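Local coordinates for L-arabinose ABC transporter, periplasmic L-arabinose-binding protein (Burkholderia thailandensis, PDB 4KZK) that binds D-galactose and probably L-arabinose in the periplasm, and is thought to deliver them to an ABC transporter for uptake, at residues A[140-151]-A[287-298]; A[166-176]-A[197-208]. All blocks are in the same frame, centred on the assembly; numbering follows the deposited sequence.

Contact 1 (A[140-151]-A[287-298]). With GAL (beta-D-galactopyranose), chain B.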
loop_
_atom_site.group_PDB
_atom_site.type_symbol
_atom_site.label_atom_id
_atom_site.label_comp_id
_atom_site.label_asym_id
_atom_site.label_seq_id
_atom_site.Cartn_x
_atom_site.Cartn_y
_atom_site.Cartn_z
ATOM N N MET A 140 -8.129 -4.940 8.760
ATOM C CA MET A 140 -7.020 -5.742 8.269
ATOM C C MET A 140 -6.086 -4.856 7.490
ATOM O O MET A 140 -6.532 -4.133 6.591
ATOM C CB MET A 140 -7.484 -6.889 7.384
ATOM C CG MET A 140 -6.331 -7.781 6.956
ATOM S SD MET A 140 -6.734 -9.148 5.847
ATOM C CE MET A 140 -7.813 -10.135 6.885
ATOM N N GLY A 141 -4.809 -4.866 7.862
ATOM C CA GLY A 141 -3.790 -4.136 7.113
ATOM C C GLY A 141 -2.495 -4.890 7.162
ATOM O O GLY A 141 -2.470 -6.045 7.593
ATOM N N ILE A 142 -1.420 -4.237 6.734
ATOM C CA ILE A 142 -0.121 -4.873 6.734
ATOM C C ILE A 142 0.637 -4.516 8.012
ATOM O O ILE A 142 0.376 -3.480 8.628
ATOM C CB ILE A 142 0.709 -4.523 5.477
ATOM C CG1 ILE A 142 1.224 -3.072 5.468
ATOM C CG2 ILE A 142 -0.099 -4.814 4.236
ATOM C CD1 ILE A 142 2.147 -2.773 4.317
ATOM N N SER A 143 1.589 -5.367 8.391
ATOM C CA SER A 143 2.498 -5.058 9.502
ATOM C C SER A 143 3.541 -4.056 9.020
ATOM O O SER A 143 4.645 -4.410 8.618
ATOM C CB SER A 143 3.154 -6.338 10.055
ATOM O OG SER A 143 3.736 -6.045 11.335
ATOM N N ALA A 144 3.155 -2.781 9.028
ATOM C CA ALA A 144 3.807 -1.756 8.228
ATOM C C ALA A 144 5.268 -1.500 8.564
ATOM O O ALA A 144 6.108 -1.396 7.669
ATOM C CB ALA A 144 3.013 -0.460 8.284
ATOM N N TYR A 145 5.575 -1.408 9.854
ATOM C CA TYR A 145 6.946 -1.171 10.260
ATOM C C TYR A 145 7.846 -2.321 9.843
ATOM O O TYR A 145 8.914 -2.086 9.262
ATOM C CB TYR A 145 7.037 -0.900 11.766
ATOM C CG TYR A 145 8.457 -0.562 12.182
ATOM C CD1 TYR A 145 8.979 0.723 11.989
ATOM C CD2 TYR A 145 9.303 -1.534 12.714
ATOM C CE1 TYR A 145 10.299 1.016 12.316
ATOM C CE2 TYR A 145 10.613 -1.243 13.034
ATOM C CZ TYR A 145 11.107 0.044 12.835
ATOM O OH TYR A 145 12.437 0.319 13.173
ATOM N N ARG A 146 7.415 -3.557 10.102
ATOM C CA ARG A 146 8.206 -4.722 9.721
ATOM C C ARG A 146 8.381 -4.836 8.213
ATOM O O ARG A 146 9.441 -5.187 7.742
ATOM C CB ARG A 146 7.584 -6.017 10.256
ATOM C CG ARG A 146 7.674 -6.142 11.763
ATOM C CD ARG A 146 7.466 -7.565 12.270
ATOM N NE ARG A 146 6.824 -8.437 11.287
ATOM C CZ ARG A 146 5.544 -8.808 11.270
ATOM N NH1 ARG A 146 4.676 -8.450 12.206
ATOM N NH2 ARG A 146 5.131 -9.576 10.285
ATOM N N ILE A 147 7.349 -4.483 7.456
ATOM C CA ILE A 147 7.407 -4.468 5.991
ATOM C C ILE A 147 8.455 -3.452 5.537
ATOM O O ILE A 147 9.283 -3.712 4.667
ATOM C CB ILE A 147 6.033 -4.100 5.386
ATOM C CG1 ILE A 147 4.986 -5.172 5.726
ATOM C CG2 ILE A 147 6.128 -3.900 3.876
ATOM C CD1 ILE A 147 5.272 -6.547 5.165
ATOM N N GLY A 148 8.389 -2.270 6.117
ATOM C CA GLY A 148 9.416 -1.278 5.861
ATOM C C GLY A 148 10.830 -1.770 6.144
ATOM O O GLY A 148 11.760 -1.494 5.370
ATOM N N ARG A 149 11.023 -2.453 7.277
ATOM C CA ARG A 149 12.331 -3.038 7.545
ATOM C C ARG A 149 12.778 -3.951 6.411
ATOM O O ARG A 149 13.960 -3.951 6.039
ATOM C CB ARG A 149 12.307 -3.823 8.858
ATOM C CG ARG A 149 12.075 -2.989 10.101
ATOM C CD ARG A 149 13.187 -1.991 10.369
ATOM N NE ARG A 149 14.453 -2.628 10.726
ATOM C CZ ARG A 149 15.199 -2.306 11.779
ATOM N NH1 ARG A 149 14.817 -1.360 12.650
ATOM N NH2 ARG A 149 16.351 -2.934 11.960
ATOM N N GLN A 150 11.867 -4.774 5.926
ATOM C CA GLN A 150 12.159 -5.641 4.771
ATOM C C GLN A 150 12.555 -4.851 3.531
ATOM O O GLN A 150 13.448 -5.258 2.797
ATOM C CB GLN A 150 10.983 -6.548 4.444
ATOM C CG GLN A 150 10.672 -7.570 5.519
ATOM C CD GLN A 150 9.425 -8.339 5.160
ATOM O OE1 GLN A 150 8.321 -7.837 5.327
ATOM N NE2 GLN A 150 9.582 -9.509 4.634
ATOM N N VAL A 151 11.892 -3.731 3.291
ATOM C CA VAL A 151 12.280 -2.872 2.173
ATOM C C VAL A 151 13.733 -2.402 2.316
ATOM O O VAL A 151 14.537 -2.507 1.394
ATOM C CB VAL A 151 11.366 -1.638 2.056
ATOM C CG1 VAL A 151 11.954 -0.613 1.090
ATOM C CG2 VAL A 151 9.936 -2.018 1.650
ATOM N N ILE A 287 8.053 -5.652 -1.882
ATOM C CA ILE A 287 7.581 -6.603 -0.871
ATOM C C ILE A 287 6.189 -7.063 -1.280
ATOM O O ILE A 287 5.219 -6.267 -1.273
ATOM C CB ILE A 287 7.569 -6.015 0.560
ATOM C CG1 ILE A 287 8.917 -5.399 0.939
ATOM C CG2 ILE A 287 7.123 -7.088 1.552
ATOM C CD1 ILE A 287 10.086 -6.355 0.829
ATOM N N LEU A 288 6.110 -8.332 -1.657
ATOM C CA LEU A 288 4.900 -8.957 -2.120
ATOM C C LEU A 288 3.950 -9.134 -0.944
ATOM O O LEU A 288 4.305 -9.801 0.034
ATOM C CB LEU A 288 5.211 -10.323 -2.739
ATOM C CG LEU A 288 4.016 -11.142 -3.202
ATOM C CD1 LEU A 288 3.294 -10.486 -4.375
ATOM C CD2 LEU A 288 4.428 -12.566 -3.584
ATOM N N LEU A 289 2.789 -8.513 -1.052
ATOM C CA LEU A 289 1.681 -8.704 -0.121
ATOM C C LEU A 289 0.674 -9.736 -0.641
ATOM O O LEU A 289 0.730 -10.183 -1.790
ATOM C CB LEU A 289 0.976 -7.365 0.105
ATOM C CG LEU A 289 1.851 -6.217 0.612
ATOM C CD1 LEU A 289 0.984 -4.982 0.763
ATOM C CD2 LEU A 289 2.601 -6.508 1.906
ATOM N N ASN A 290 -0.283 -10.077 0.218
ATOM C CA ASN A 290 -1.241 -11.129 -0.080
ATOM C C ASN A 290 -2.682 -10.606 -0.211
ATOM O O ASN A 290 -3.411 -10.518 0.788
ATOM C CB ASN A 290 -1.175 -12.239 0.966
ATOM C CG ASN A 290 -1.953 -13.465 0.532
ATOM O OD1 ASN A 290 -2.758 -13.393 -0.399
ATOM N ND2 ASN A 290 -1.743 -14.585 1.208
ATOM N N PRO A 291 -3.128 -10.287 -1.445
ATOM C CA PRO A 291 -4.456 -9.696 -1.571
ATOM C C PRO A 291 -5.588 -10.703 -1.375
ATOM O O PRO A 291 -6.762 -10.327 -1.288
ATOM C CB PRO A 291 -4.473 -9.170 -3.004
ATOM C CG PRO A 291 -3.567 -10.110 -3.747
ATOM C CD PRO A 291 -2.452 -10.364 -2.762
ATOM N N ARG A 292 -5.261 -11.997 -1.327
ATOM C CA ARG A 292 -6.266 -12.972 -0.919
ATOM C C ARG A 292 -6.699 -12.727 0.522
ATOM O O ARG A 292 -7.896 -12.829 0.849
ATOM C CB ARG A 292 -5.742 -14.397 -1.056
ATOM C CG ARG A 292 -6.832 -15.428 -0.861
ATOM C CD ARG A 292 -6.286 -16.833 -1.012
ATOM N NE ARG A 292 -5.723 -17.077 -2.336
ATOM C CZ ARG A 292 -6.392 -17.546 -3.388
ATOM N NH1 ARG A 292 -7.700 -17.792 -3.317
ATOM N NH2 ARG A 292 -5.740 -17.746 -4.539
ATOM N N LEU A 293 -5.751 -12.412 1.392
ATOM C CA LEU A 293 -6.096 -12.104 2.787
ATOM C C LEU A 293 -6.950 -10.831 2.841
ATOM O O LEU A 293 -8.021 -10.821 3.441
ATOM C CB LEU A 293 -4.850 -11.952 3.651
ATOM C CG LEU A 293 -3.895 -13.156 3.736
ATOM C CD1 LEU A 293 -2.676 -12.851 4.583
ATOM C CD2 LEU A 293 -4.615 -14.385 4.239
ATOM N N HIS A 294 -6.505 -9.776 2.171
ATOM C CA HIS A 294 -7.202 -8.490 2.215
ATOM C C HIS A 294 -8.514 -8.435 1.446
ATOM O O HIS A 294 -9.348 -7.590 1.731
ATOM C CB HIS A 294 -6.262 -7.382 1.726
ATOM C CG HIS A 294 -5.130 -7.103 2.660
ATOM N ND1 HIS A 294 -4.724 -5.823 2.978
ATOM C CD2 HIS A 294 -4.309 -7.941 3.336
ATOM C CE1 HIS A 294 -3.696 -5.887 3.810
ATOM N NE2 HIS A 294 -3.434 -7.160 4.054
ATOM N N GLY A 295 -8.704 -9.325 0.469
ATOM C CA GLY A 295 -9.920 -9.351 -0.351
ATOM C C GLY A 295 -10.842 -10.507 -0.026
ATOM O O GLY A 295 -12.047 -10.314 0.100
ATOM N N TYR A 296 -10.291 -11.714 0.061
ATOM C CA TYR A 296 -11.131 -12.903 0.289
ATOM C C TYR A 296 -11.426 -13.054 1.791
ATOM O O TYR A 296 -12.602 -13.173 2.165
ATOM C CB TYR A 296 -10.468 -14.136 -0.355
ATOM C CG TYR A 296 -11.277 -15.409 -0.361
ATOM C CD1 TYR A 296 -11.342 -16.184 0.761
ATOM C CD2 TYR A 296 -11.943 -15.819 -1.504
ATOM C CE1 TYR A 296 -12.070 -17.359 0.778
ATOM C CE2 TYR A 296 -12.689 -17.000 -1.517
ATOM C CZ TYR A 296 -12.752 -17.762 -0.366
ATOM O OH TYR A 296 -13.469 -18.948 -0.337
ATOM N N ASP A 297 -10.410 -13.003 2.651
ATOM C CA ASP A 297 -10.622 -13.265 4.095
ATOM C C ASP A 297 -11.432 -12.172 4.780
ATOM O O ASP A 297 -12.234 -12.451 5.671
ATOM C CB ASP A 297 -9.312 -13.474 4.862
ATOM C CG ASP A 297 -8.647 -14.790 4.525
ATOM O OD1 ASP A 297 -9.105 -15.450 3.583
ATOM O OD2 ASP A 297 -7.675 -15.138 5.214
ATOM N N THR A 298 -11.226 -10.925 4.381
ATOM C CA THR A 298 -12.045 -9.851 4.908
ATOM C C THR A 298 -13.506 -10.087 4.525
ATOM O O THR A 298 -14.403 -9.938 5.365
ATOM C CB THR A 298 -11.614 -8.489 4.355
ATOM O OG1 THR A 298 -11.572 -8.559 2.922
ATOM C CG2 THR A 298 -10.254 -8.078 4.938
HETATM C C1 GAL B . -2.632 1.147 1.037
HETATM C C2 GAL B . -1.911 1.497 -0.262
HETATM C C3 GAL B . -1.971 0.277 -1.190
HETATM C C4 GAL B . -1.429 -0.951 -0.464
HETATM C C5 GAL B . -2.220 -1.161 0.815
HETATM C C6 GAL B . -1.687 -2.338 1.620
HETATM O O1 GAL B . -2.459 2.240 1.919
HETATM O O2 GAL B . -2.565 2.601 -0.846
HETATM O O3 GAL B . -1.253 0.512 -2.408
HETATM O O4 GAL B . -0.052 -0.819 -0.212
HETATM O O5 GAL B . -2.061 -0.008 1.630
HETATM O O6 GAL B . -2.436 -2.513 2.812
#
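The hydroxyl T298 OG1 donates to H294 O at 2.7 Å, approaching from above the carbonyl plane, and this leaves T298 CG2 to meet the methyl of M140. The contact belongs to the interdomain hinge of a type I periplasmic binding protein: two chain crossings run in opposite directions between the lobes, and strand 140-142 lies antiparallel to helix 291-298 (179°). No hydrogen bond joins the two segments. M140 reaches the helix through an extended chain that bends only at its last torsion (chi3 -64°), which lays SD 3.2 Å from L293 O and carries CE to T298 CG2 at 3.7 Å. On the way, M140 CG rides over one face of the H294 imidazole, 4.3 Å from the ring centroid, in a CH-pi contact, while the sulfur sits obliquely to the same ring. Bonds from ND1 to D123 and from NE2 to T318 fix the ring's rotation, and W50 packs edge-to-face with it. Since D123 also binds the sugar, H294 probably helps to position a group that binds the sugar, as well as lining the pocket, its CE1 lying 3.7 Å from GAL O6. Beside it, the side chains of I142 and L289 cross at about a right angle, I142 CG2 touching L289 CD1 at 3.6 Å; the same two methyl groups border the C6-O6 arm of the galactose. Farther along, in the other lobe, I287 turns its side chain onto helix 144-151. Its CD1 rests against Q150 CB at 3.7 Å, and its CG1 meets V151 CG2 at 3.6 Å.

Contact 2 (A[166-176]-A[197-208])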
loop_
_atom_site.group_PDB
_atom_site.type_symbol
_atom_site.label_atom_id
_atom_site.label_comp_id
_atom_site.label_asym_id
_atom_site.label_seq_id
_atom_site.Cartn_x
_atom_site.Cartn_y
_atom_site.Cartn_z
ATOM N N PRO A 166 27.849 2.456 1.577
ATOM C CA PRO A 166 26.536 2.924 2.024
ATOM C C PRO A 166 26.561 4.295 2.675
ATOM O O PRO A 166 25.544 5.001 2.648
ATOM C CB PRO A 166 26.084 1.855 3.029
ATOM C CG PRO A 166 27.307 1.141 3.428
ATOM C CD PRO A 166 28.283 1.254 2.305
ATOM N N ALA A 167 27.697 4.676 3.241
ATOM C CA ALA A 167 27.836 5.978 3.866
ATOM C C ALA A 167 27.788 7.151 2.884
ATOM O O ALA A 167 27.666 8.292 3.307
ATOM C CB ALA A 167 29.135 6.032 4.657
ATOM N N GLU A 168 27.884 6.876 1.589
ATOM C CA GLU A 168 27.887 7.923 0.570
ATOM C C GLU A 168 26.632 7.937 -0.293
ATOM O O GLU A 168 26.537 8.737 -1.215
ATOM C CB GLU A 168 29.128 7.788 -0.312
ATOM C CG GLU A 168 30.407 8.204 0.405
ATOM C CD GLU A 168 31.622 8.192 -0.499
ATOM O OE1 GLU A 168 31.572 7.514 -1.555
ATOM O OE2 GLU A 168 32.627 8.855 -0.150
ATOM N N VAL A 169 25.666 7.081 0.024
ATOM C CA VAL A 169 24.476 6.904 -0.828
ATOM C C VAL A 169 23.347 7.844 -0.407
ATOM O O VAL A 169 23.049 7.991 0.773
ATOM C CB VAL A 169 24.015 5.435 -0.826
ATOM C CG1 VAL A 169 22.734 5.256 -1.634
ATOM C CG2 VAL A 169 25.107 4.542 -1.411
ATOM N N GLY A 170 22.744 8.503 -1.391
ATOM C CA GLY A 170 21.549 9.302 -1.146
ATOM C C GLY A 170 20.372 8.393 -0.843
ATOM O O GLY A 170 20.179 7.408 -1.535
ATOM N N VAL A 171 19.600 8.742 0.189
ATOM C CA VAL A 171 18.438 7.965 0.629
ATOM C C VAL A 171 17.185 8.811 0.400
ATOM O O VAL A 171 16.923 9.766 1.132
ATOM C CB VAL A 171 18.584 7.545 2.105
ATOM C CG1 VAL A 171 17.382 6.755 2.584
ATOM C CG2 VAL A 171 19.853 6.733 2.265
ATOM N N LEU A 172 16.450 8.469 -0.656
ATOM C CA LEU A 172 15.239 9.213 -1.013
ATOM C C LEU A 172 14.016 8.605 -0.322
ATOM O O LEU A 172 13.541 7.536 -0.705
ATOM C CB LEU A 172 15.037 9.231 -2.528
ATOM C CG LEU A 172 13.901 10.145 -2.997
ATOM C CD1 LEU A 172 14.221 11.588 -2.633
ATOM C CD2 LEU A 172 13.653 9.982 -4.486
ATOM N N ARG A 173 13.488 9.307 0.673
ATOM C CA ARG A 173 12.309 8.858 1.400
ATOM C C ARG A 173 11.070 9.584 0.885
ATOM O O ARG A 173 10.823 10.745 1.229
ATOM C CB ARG A 173 12.480 9.113 2.894
ATOM C CG ARG A 173 11.365 8.543 3.750
ATOM C CD ARG A 173 11.518 8.909 5.210
ATOM N NE ARG A 173 11.014 10.235 5.528
ATOM C CZ ARG A 173 9.759 10.540 5.862
ATOM N NH1 ARG A 173 9.457 11.794 6.171
ATOM N NH2 ARG A 173 8.807 9.616 5.906
ATOM N N LEU A 174 10.291 8.896 0.064
ATOM C CA LEU A 174 9.023 9.453 -0.424
ATOM C C LEU A 174 8.029 9.406 0.708
ATOM O O LEU A 174 7.674 8.312 1.164
ATOM C CB LEU A 174 8.473 8.645 -1.594
ATOM C CG LEU A 174 9.281 8.678 -2.878
ATOM C CD1 LEU A 174 8.798 7.537 -3.787
ATOM C CD2 LEU A 174 9.179 10.021 -3.561
ATOM N N ALA A 175 7.566 10.569 1.158
ATOM C CA ALA A 175 6.834 10.641 2.415
ATOM C C ALA A 175 5.387 11.066 2.244
ATOM O O ALA A 175 5.071 12.018 1.515
ATOM C CB ALA A 175 7.527 11.607 3.350
ATOM N N TYR A 176 4.509 10.370 2.948
ATOM C CA TYR A 176 3.116 10.770 3.058
ATOM C C TYR A 176 2.751 10.514 4.518
ATOM O O TYR A 176 1.920 9.649 4.843
ATOM C CB TYR A 176 2.240 10.003 2.084
ATOM C CG TYR A 176 0.862 10.578 1.925
ATOM C CD1 TYR A 176 0.655 11.745 1.208
ATOM C CD2 TYR A 176 -0.256 9.913 2.405
ATOM C CE1 TYR A 176 -0.609 12.258 1.015
ATOM C CE2 TYR A 176 -1.533 10.427 2.219
ATOM C CZ TYR A 176 -1.704 11.605 1.522
ATOM O OH TYR A 176 -2.960 12.141 1.323
ATOM N N GLY A 197 24.331 0.947 7.773
ATOM C CA GLY A 197 25.440 1.862 7.532
ATOM C C GLY A 197 25.166 3.040 6.623
ATOM O O GLY A 197 26.072 3.827 6.342
ATOM N N PHE A 198 23.918 3.194 6.184
ATOM C CA PHE A 198 23.531 4.398 5.459
ATOM C C PHE A 198 23.462 5.534 6.463
ATOM O O PHE A 198 23.102 5.319 7.622
ATOM C CB PHE A 198 22.189 4.198 4.736
ATOM C CG PHE A 198 22.281 3.276 3.548
ATOM C CD1 PHE A 198 22.414 1.896 3.726
ATOM C CD2 PHE A 198 22.242 3.780 2.265
ATOM C CE1 PHE A 198 22.520 1.049 2.633
ATOM C CE2 PHE A 198 22.320 2.929 1.165
ATOM C CZ PHE A 198 22.488 1.573 1.355
ATOM N N ALA A 199 23.803 6.735 6.009
ATOM C CA ALA A 199 23.995 7.879 6.894
ATOM C C ALA A 199 22.707 8.670 7.093
ATOM O O ALA A 199 21.993 8.993 6.124
ATOM C CB ALA A 199 25.083 8.780 6.334
ATOM N N ALA A 200 22.407 8.981 8.351
ATOM C CA ALA A 200 21.235 9.771 8.689
ATOM C C ALA A 200 21.262 11.109 7.944
ATOM O O ALA A 200 20.225 11.586 7.484
ATOM C CB ALA A 200 21.155 9.996 10.195
ATOM N N ALA A 201 22.454 11.685 7.806
ATOM C CA ALA A 201 22.622 12.958 7.111
ATOM C C ALA A 201 22.280 12.910 5.624
ATOM O O ALA A 201 22.032 13.958 5.015
ATOM C CB ALA A 201 24.044 13.464 7.291
ATOM N N ASN A 202 22.264 11.701 5.051
ATOM C CA ASN A 202 21.960 11.489 3.641
ATOM C C ASN A 202 20.514 11.068 3.382
ATOM O O ASN A 202 20.162 10.741 2.252
ATOM C CB ASN A 202 22.927 10.446 3.069
ATOM C CG ASN A 202 24.344 10.963 2.982
ATOM O OD1 ASN A 202 24.586 12.171 3.060
ATOM N ND2 ASN A 202 25.293 10.055 2.825
ATOM N N VAL A 203 19.667 11.102 4.406
ATOM C CA VAL A 203 18.242 10.821 4.238
ATOM C C VAL A 203 17.557 12.103 3.773
ATOM O O VAL A 203 17.597 13.134 4.468
ATOM C CB VAL A 203 17.621 10.311 5.554
ATOM C CG1 VAL A 203 16.117 10.214 5.433
ATOM C CG2 VAL A 203 18.241 8.972 5.952
ATOM N N VAL A 204 16.998 12.051 2.573
ATOM C CA VAL A 204 16.353 13.194 1.948
ATOM C C VAL A 204 14.847 12.969 1.947
ATOM O O VAL A 204 14.324 12.125 1.221
ATOM C CB VAL A 204 16.877 13.384 0.511
ATOM C CG1 VAL A 204 16.130 14.497 -0.195
ATOM C CG2 VAL A 204 18.381 13.663 0.536
ATOM N N ASP A 205 14.143 13.733 2.761
ATOM C CA ASP A 205 12.698 13.647 2.789
ATOM C C ASP A 205 12.104 14.286 1.529
ATOM O O ASP A 205 12.494 15.390 1.128
ATOM C CB ASP A 205 12.142 14.367 4.022
ATOM C CG ASP A 205 12.121 13.493 5.268
ATOM O OD1 ASP A 205 12.768 12.428 5.316
ATOM O OD2 ASP A 205 11.403 13.881 6.227
ATOM N N ALA A 206 11.181 13.565 0.900
ATOM C CA ALA A 206 10.502 14.005 -0.312
ATOM C C ALA A 206 8.992 13.899 -0.062
ATOM O O ALA A 206 8.332 12.950 -0.497
ATOM C CB ALA A 206 10.930 13.143 -1.496
ATOM N N PRO A 207 8.420 14.902 0.624
ATOM C CA PRO A 207 7.006 14.881 0.971
ATOM C C PRO A 207 6.106 15.029 -0.255
ATOM O O PRO A 207 6.305 15.905 -1.077
ATOM C CB PRO A 207 6.859 16.083 1.922
ATOM C CG PRO A 207 7.899 17.025 1.458
ATOM C CD PRO A 207 9.067 16.146 1.074
ATOM N N GLU A 208 5.117 14.161 -0.350
ATOM C CA GLU A 208 4.206 14.076 -1.490
ATOM C C GLU A 208 2.902 14.818 -1.263
ATOM O O GLU A 208 2.341 14.751 -0.174
ATOM C CB GLU A 208 3.857 12.604 -1.738
ATOM C CG GLU A 208 5.058 11.733 -2.074
ATOM C CD GLU A 208 4.790 10.253 -1.941
ATOM O OE1 GLU A 208 4.002 9.854 -1.053
ATOM O OE2 GLU A 208 5.370 9.480 -2.733
HETATM O O HOH W 1 24.206 7.318 3.200
HETATM O O HOH W 2 3.121 14.739 2.454
#
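R173 runs straight out from the backbone, with CG anti to N (chi1 -174°), and then bends at chi3 (82°), a course that swings its guanidinium alongside the D205 carboxylate on the neighbouring strand. The grip is side-on: NE meets D205 OD1 at 2.8 Å and NH1 meets D205 OD2 at 2.9 Å, both nearly straight at 175°. Both oxygens lie in the guanidinium plane, but they are met from above the carboxylate plane, because the two flat groups are strongly turned against each other. A175 CB packs over one guanidinium face, and the remaining nitrogen, NH2, is held by D177 and T186, so the group is fixed on several sides. Beneath this salt bridge lies the parallel pairing of strands 170-175 and 203-207 in a beta-alpha-beta unit. Backbone bonds pass back and forth from V171 N to N202 O through to E208 N and A175 O; that from V204 N to V171 O is 2.7 Å long. At the other end F198 follows G197, the C-prime residue of the Schellman motif that ends helix 180-195. P166 CB sits over one face of the F198 ring, 3.8 Å from its centroid, while V169 CG1 comes in at the edge and V171 CG2 touches CD2 at 3.8 Å. One water gathers P166 O, V169 O, A199 N and N202 ND2, tying the turns on both segments together. Helix 180-195 covers the sheet face bearing V171 and R173, helix 213-226 packs on the face bearing L172, and strand 233-236 bonds to the far edge of 170-175, leaving 203-207 as the outermost strand.

In the fold
Contact 1 is buried near the centre of the chain and borders the sugar, whereas contact 2 lies at the outer edge of one lobe and is only partly buried. Their centres are about 24 Å apart and they do not touch, yet strand 283-288, which ends in contact 1, and the strands of contact 2 belong to the sheet of the same lobe, and helix 144-161 leads along the chain to strand 170-175. Contact 2 is nested within the loop closed by contact 1, since its residues all lie between 151 and 287. The chemistry follows the setting: the hinge segments 140-151 and 287-298 meet through apolar and sulfur-aromatic packing, while 166-176 and 197-208 are joined by backbone hydrogen bonds, a salt bridge and water.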